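Local coordinates for putative aliphatic sulfonates-binding protein (Escherichia coli, PDB 2X26), which probably serves as the periplasmic binding protein of an ABC-type transport system that imports aliphatic sulfonates, at residues I89-N94 with V153-I158; D102-K107 with F131-P136. One frame throughout, in Å; residues are numbered along the deposited sequence. Where two conformers were deposited one is given.

Interaction 1 (I89-N94 with V153-I158); sequences ILVAEN and VDAWAI
Leu90 and Trp156 form a hydrogen-bonded antiparallel pair. Leu90 N donates to Trp156 O at 2.8 Å, almost straight at 175°, and Trp156 N returns a bond to Leu90 O at 3.0 Å. That second oxygen also takes a CA-H...O contact from Ala155 CA at 3.1 Å. Past Val91 and Ala155 the backbones diverge, and a water joins them, accepting from Ala92 N and donating to Asp154 O.

The apolar contacts divide between the two faces of the sheet. On one, Ile89 straddles two alanines: CG2, anti to the backbone N, meets Ala155 CB at 4.0 Å, while CG1, beside that N (chi1 -59°), reaches Ala157 CB at 4.1 Å. The short alanine side chains are consistent with the close approach of helix 115-126, which packs on Ile89 and Ala157. On the other face Leu90 CD1 approaches Trp156 CE3 obliquely at 4.2 Å and also touches Ile158 CG2. The broad indole gives helix 141-149 a large apolar surface, touched by Ala144, Arg145 and Phe148.

Strand 87-92 is antiparallel both to strand 155-159 and to strand 172-177 on its other side, within a mixed five-stranded sheet flanked by helices, the topology of a lobe in type II periplasmic binding proteins.

Interaction 2 (D102-K107 with F131-P136); sequences DLKGHK and FTDIQP
Ile134 lays its CG2 over the carbonyl of Leu103, 3.5 Å from Leu103 O, and its CB sits 3.4 Å from His106 O; the branched side chain thus lies against the first and last carbonyls of a type II beta turn running from Leu103 to His106. A chi1 of 65° sets CG2 opposite the carbonyl carbon and beside the backbone N, which brings it to Leu103 O. This turn leads into strand 107-110, and the segment facing it into strand 135-138, its parallel neighbour in the beta-alpha-beta unit built around helix 115-126. Ile134 also packs on Val108 and Leu124; an apolar, branched residue suits this buried place between turn, sheet and helix.

The turn closes with His106 N donating to Leu103 O. Gly105, at its third position, takes a positive phi of 85°, easiest for glycine, and its N bonds Asp133 O at 2.8 Å. One step on, Gln135 N donates to His106 O at 2.9 Å. Lys107 then pairs with Gln135 in parallel register, Lys107 CG lying 4.1 Å from Gln135 CB; such long polar chains, side by side, suit an exposed edge.

Extended Lys104 passes Asp133 O with its CG, but its NZ stays 5.0 Å from Asp133 OD1; Asp133 OD2 instead accepts from Lys130 N. His106, whose side chain leaves its CA away from 131-136, turns its ring edge to Asp102 and donates from ND1 to Asp102 O, in the ring plane, at 3.2 Å.

Overall arrangement
Interaction 2 is nested along the chain within the loop closed by interaction 1, and their centres lie about 13 Å apart in the same lobe. Strand 107-110 joins them: it runs parallel to strand 135-138 on one side and to strand 155-159 on the other. At the junction Asp154 N probably donates to Lys107 O at 2.9 Å, and Ala155 CB packs on Leu103 CD2 at 3.7 Å, linking the turn to the sheet. Their centres are about 23 and 28 Å from the centre of the chain, and both are contacts within the framework of the lobe. In relatives of this fold the substrate is held in the cleft between two lobes.

Interaction 1 (I89-N94 with V153-I158)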
loop_
_atom_site.group_PDB
_atom_site.type_symbol
_atom_site.label_atom_id
_atom_site.label_comp_id
_atom_site.label_asym_id
_atom_site.label_seq_id
_atom_site.Cartn_x
_atom_site.Cartn_y
_atom_site.Cartn_z
ATOM N N ILE A 89 3.803 9.705 -14.619
ATOM C CA ILE A 89 4.029 9.398 -16.024
ATOM C C ILE A 89 5.321 10.103 -16.451
ATOM O O ILE A 89 5.442 11.343 -16.292
ATOM C CB ILE A 89 2.846 9.898 -16.886
ATOM C CG1 ILE A 89 1.547 9.254 -16.430
ATOM C CG2 ILE A 89 3.107 9.643 -18.403
ATOM C CD1 ILE A 89 0.261 9.803 -17.181
ATOM N N LEU A 90 6.282 9.322 -16.931
ATOM C CA LEU A 90 7.553 9.854 -17.374
ATOM C C LEU A 90 7.643 9.914 -18.863
ATOM O O LEU A 90 7.200 8.999 -19.561
ATOM C CB LEU A 90 8.685 8.940 -16.929
ATOM C CG LEU A 90 8.951 8.792 -15.438
ATOM C CD1 LEU A 90 9.966 7.671 -15.264
ATOM C CD2 LEU A 90 9.487 10.122 -14.807
ATOM N N VAL A 91 8.290 10.963 -19.341
ATOM C CA VAL A 91 8.665 11.051 -20.759
ATOM C C VAL A 91 10.099 11.448 -20.790
ATOM O O VAL A 91 10.636 11.814 -19.751
ATOM C CB VAL A 91 7.812 12.093 -21.538
ATOM C CG1 VAL A 91 6.342 11.643 -21.537
ATOM C CG2 VAL A 91 7.902 13.488 -20.849
ATOM N N ALA A 92 10.735 11.390 -21.963
ATOM C CA ALA A 92 12.118 11.886 -22.082
ATOM C C ALA A 92 12.142 13.402 -21.900
ATOM O O ALA A 92 11.183 14.070 -22.328
ATOM C CB ALA A 92 12.721 11.464 -23.459
ATOM N N GLU A 93 13.188 13.974 -21.276
ATOM C CA GLU A 93 13.250 15.437 -21.019
ATOM C C GLU A 93 12.814 16.332 -22.181
ATOM O O GLU A 93 11.952 17.243 -22.019
ATOM C CB GLU A 93 14.663 15.840 -20.598
ATOM C CG GLU A 93 15.014 15.384 -19.211
ATOM C CD GLU A 93 16.439 15.728 -18.806
ATOM O OE1 GLU A 93 17.358 15.572 -19.642
ATOM O OE2 GLU A 93 16.629 16.136 -17.634
ATOM N N ASN A 94 13.444 16.110 -23.342
ATOM C CA ASN A 94 13.247 16.956 -24.497
ATOM C C ASN A 94 12.145 16.443 -25.428
ATOM O O ASN A 94 12.006 16.902 -26.563
ATOM C CB ASN A 94 14.588 17.203 -25.198
ATOM C CG ASN A 94 15.769 17.336 -24.196
ATOM O OD1 ASN A 94 16.607 16.423 -24.057
ATOM N ND2 ASN A 94 15.841 18.473 -23.523
ATOM N N VAL A 153 8.549 2.924 -26.440
ATOM C CA VAL A 153 7.329 3.616 -26.033
ATOM C C VAL A 153 7.684 5.079 -25.769
ATOM O O VAL A 153 8.864 5.416 -25.591
ATOM C CB VAL A 153 6.675 3.015 -24.733
ATOM C CG1 VAL A 153 6.051 1.681 -25.033
ATOM C CG2 VAL A 153 7.672 2.899 -23.611
ATOM N N ASP A 154 6.689 5.947 -25.776
ATOM C CA ASP A 154 6.980 7.361 -25.554
ATOM C C ASP A 154 6.850 7.822 -24.130
ATOM O O ASP A 154 7.343 8.888 -23.780
ATOM C CB ASP A 154 6.158 8.224 -26.497
ATOM C CG ASP A 154 6.460 7.858 -27.939
ATOM O OD1 ASP A 154 7.680 7.775 -28.258
ATOM O OD2 ASP A 154 5.510 7.537 -28.663
ATOM N N ALA A 155 6.164 7.035 -23.313
ATOM C CA ALA A 155 5.934 7.400 -21.931
ATOM C C ALA A 155 5.817 6.127 -21.097
ATOM O O ALA A 155 5.438 5.076 -21.632
ATOM C CB ALA A 155 4.653 8.237 -21.792
ATOM N N TRP A 156 6.128 6.235 -19.804
ATOM C CA TRP A 156 6.124 5.109 -18.875
ATOM C C TRP A 156 5.415 5.573 -17.599
ATOM O O TRP A 156 5.834 6.535 -16.921
ATOM C CB TRP A 156 7.554 4.633 -18.573
ATOM C CG TRP A 156 7.682 3.455 -17.628
ATOM C CD1 TRP A 156 6.767 2.489 -17.400
ATOM C CD2 TRP A 156 8.834 3.101 -16.864
ATOM N NE1 TRP A 156 7.252 1.566 -16.497
ATOM C CE2 TRP A 156 8.527 1.923 -16.163
ATOM C CE3 TRP A 156 10.087 3.698 -16.669
ATOM C CZ2 TRP A 156 9.419 1.314 -15.286
ATOM C CZ3 TRP A 156 10.989 3.078 -15.798
ATOM C CH2 TRP A 156 10.645 1.910 -15.124
ATOM N N ALA A 157 4.310 4.920 -17.297
ATOM C CA ALA A 157 3.593 5.250 -16.061
ATOM C C ALA A 157 4.041 4.231 -15.033
ATOM O O ALA A 157 3.943 3.017 -15.266
ATOM C CB ALA A 157 2.084 5.196 -16.295
ATOM N N ILE A 158 4.610 4.724 -13.933
ATOM C CA ILE A 158 5.295 3.873 -12.947
ATOM C C ILE A 158 5.348 4.500 -11.561
ATOM O O ILE A 158 5.155 5.713 -11.399
ATOM C CB ILE A 158 6.765 3.537 -13.471
ATOM C CG1 ILE A 158 7.428 2.392 -12.661
ATOM C CG2 ILE A 158 7.608 4.791 -13.547
ATOM C CD1 ILE A 158 6.680 1.056 -12.735
HETATM O O HOH W 1 9.629 10.162 -24.315
#

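Interaction 2 (D102-K107 with F131-P136)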
loop_
_atom_site.group_PDB
_atom_site.type_symbol
_atom_site.label_atom_id
_atom_site.label_comp_id
_atom_site.label_asym_id
_atom_site.label_seq_id
_atom_site.Cartn_x
_atom_site.Cartn_y
_atom_site.Cartn_z
ATOM N N ASP A 102 -1.043 15.512 -24.871
ATOM C CA ASP A 102 -0.125 15.231 -25.964
ATOM C C ASP A 102 0.161 13.742 -26.145
ATOM O O ASP A 102 0.720 13.344 -27.166
ATOM C CB ASP A 102 1.189 15.974 -25.818
ATOM C CG ASP A 102 1.039 17.447 -25.967
ATOM O OD1 ASP A 102 0.051 17.902 -26.613
ATOM O OD2 ASP A 102 1.906 18.161 -25.413
ATOM N N LEU A 103 -0.244 12.915 -25.184
ATOM C CA LEU A 103 -0.096 11.463 -25.352
ATOM C C LEU A 103 -1.020 10.842 -26.395
ATOM O O LEU A 103 -0.807 9.712 -26.786
ATOM C CB LEU A 103 -0.284 10.724 -24.037
ATOM C CG LEU A 103 0.779 11.028 -22.980
ATOM C CD1 LEU A 103 0.319 10.514 -21.693
ATOM C CD2 LEU A 103 2.082 10.397 -23.302
ATOM N N LYS A 104 -2.063 11.555 -26.811
ATOM C CA LYS A 104 -2.983 11.032 -27.845
ATOM C C LYS A 104 -2.203 10.382 -28.983
ATOM O O LYS A 104 -1.318 11.007 -29.541
ATOM C CB LYS A 104 -3.855 12.162 -28.424
ATOM C CG LYS A 104 -5.004 11.643 -29.293
ATOM C CD LYS A 104 -6.125 12.670 -29.448
ATOM C CE LYS A 104 -7.261 12.104 -30.310
ATOM N NZ LYS A 104 -8.378 13.120 -30.581
ATOM N N GLY A 105 -2.527 9.133 -29.309
ATOM C CA GLY A 105 -1.899 8.462 -30.448
ATOM C C GLY A 105 -0.560 7.793 -30.150
ATOM O O GLY A 105 -0.004 7.099 -31.013
ATOM N N HIS A 106 -0.033 7.991 -28.946
ATOM C CA HIS A 106 1.300 7.462 -28.582
ATOM C C HIS A 106 1.268 6.177 -27.769
ATOM O O HIS A 106 0.213 5.782 -27.254
ATOM C CB HIS A 106 2.137 8.532 -27.875
ATOM C CG HIS A 106 2.595 9.626 -28.778
ATOM N ND1 HIS A 106 2.146 10.922 -28.673
ATOM C CD2 HIS A 106 3.443 9.607 -29.834
ATOM C CE1 HIS A 106 2.699 11.660 -29.620
ATOM N NE2 HIS A 106 3.491 10.884 -30.339
ATOM N N LYS A 107 2.435 5.514 -27.657
ATOM C CA LYS A 107 2.552 4.272 -26.904
ATOM C C LYS A 107 2.934 4.578 -25.450
ATOM O O LYS A 107 3.916 5.280 -25.187
ATOM C CB LYS A 107 3.609 3.343 -27.526
ATOM C CG LYS A 107 3.387 3.010 -28.983
ATOM C CD LYS A 107 4.691 2.358 -29.509
ATOM C CE LYS A 107 4.992 2.661 -30.935
ATOM N NZ LYS A 107 4.346 1.680 -31.843
ATOM N N PHE A 131 -8.523 4.935 -23.152
ATOM C CA PHE A 131 -7.470 4.006 -23.596
ATOM C C PHE A 131 -7.500 3.740 -25.093
ATOM O O PHE A 131 -6.503 3.284 -25.671
ATOM C CB PHE A 131 -7.550 2.660 -22.862
ATOM C CG PHE A 131 -6.762 2.617 -21.593
ATOM C CD1 PHE A 131 -6.421 3.784 -20.912
ATOM C CD2 PHE A 131 -6.369 1.398 -21.067
ATOM C CE1 PHE A 131 -5.679 3.712 -19.698
ATOM C CE2 PHE A 131 -5.677 1.321 -19.895
ATOM C CZ PHE A 131 -5.308 2.473 -19.214
ATOM N N THR A 132 -8.652 3.985 -25.716
ATOM C CA THR A 132 -8.769 3.769 -27.165
ATOM C C THR A 132 -8.132 4.939 -27.906
ATOM O O THR A 132 -8.034 4.919 -29.125
ATOM C CB THR A 132 -10.233 3.510 -27.632
ATOM O OG1 THR A 132 -11.125 4.482 -27.081
ATOM C CG2 THR A 132 -10.688 2.124 -27.237
ATOM N N ASP A 133 -7.682 5.956 -27.160
ATOM C CA ASP A 133 -7.101 7.164 -27.766
ATOM C C ASP A 133 -5.562 7.104 -27.740
ATOM O O ASP A 133 -4.906 7.951 -28.332
ATOM C CB ASP A 133 -7.611 8.439 -27.084
ATOM C CG ASP A 133 -9.106 8.695 -27.337
ATOM O OD1 ASP A 133 -9.550 8.736 -28.526
ATOM O OD2 ASP A 133 -9.852 8.882 -26.343
ATOM N N ILE A 134 -5.003 6.114 -27.037
ATOM C CA ILE A 134 -3.553 5.831 -27.078
ATOM C C ILE A 134 -3.315 4.356 -27.440
ATOM O O ILE A 134 -4.261 3.624 -27.747
ATOM C CB ILE A 134 -2.843 6.113 -25.720
ATOM C CG1 ILE A 134 -3.363 5.169 -24.647
ATOM C CG2 ILE A 134 -3.118 7.572 -25.260
ATOM C CD1 ILE A 134 -2.523 5.113 -23.365
ATOM N N GLN A 135 -2.062 3.931 -27.390
ATOM C CA GLN A 135 -1.711 2.523 -27.551
ATOM C C GLN A 135 -1.209 1.944 -26.216
ATOM O O GLN A 135 -0.006 2.043 -25.914
ATOM C CB GLN A 135 -0.655 2.377 -28.652
ATOM C CG GLN A 135 -1.199 2.566 -30.072
ATOM C CD GLN A 135 -0.485 1.706 -31.120
ATOM O OE1 GLN A 135 0.636 2.007 -31.541
ATOM N NE2 GLN A 135 -1.145 0.636 -31.553
ATOM N N PRO A 136 -2.123 1.362 -25.394
ATOM C CA PRO A 136 -1.685 0.903 -24.067
ATOM C C PRO A 136 -0.793 -0.257 -24.240
ATOM O O PRO A 136 -1.098 -1.163 -25.056
ATOM C CB PRO A 136 -2.995 0.454 -23.392
ATOM C CG PRO A 136 -4.068 1.258 -24.100
ATOM C CD PRO A 136 -3.586 1.200 -25.540
HETATM O O HOH W 2 1.110 4.418 -31.412
#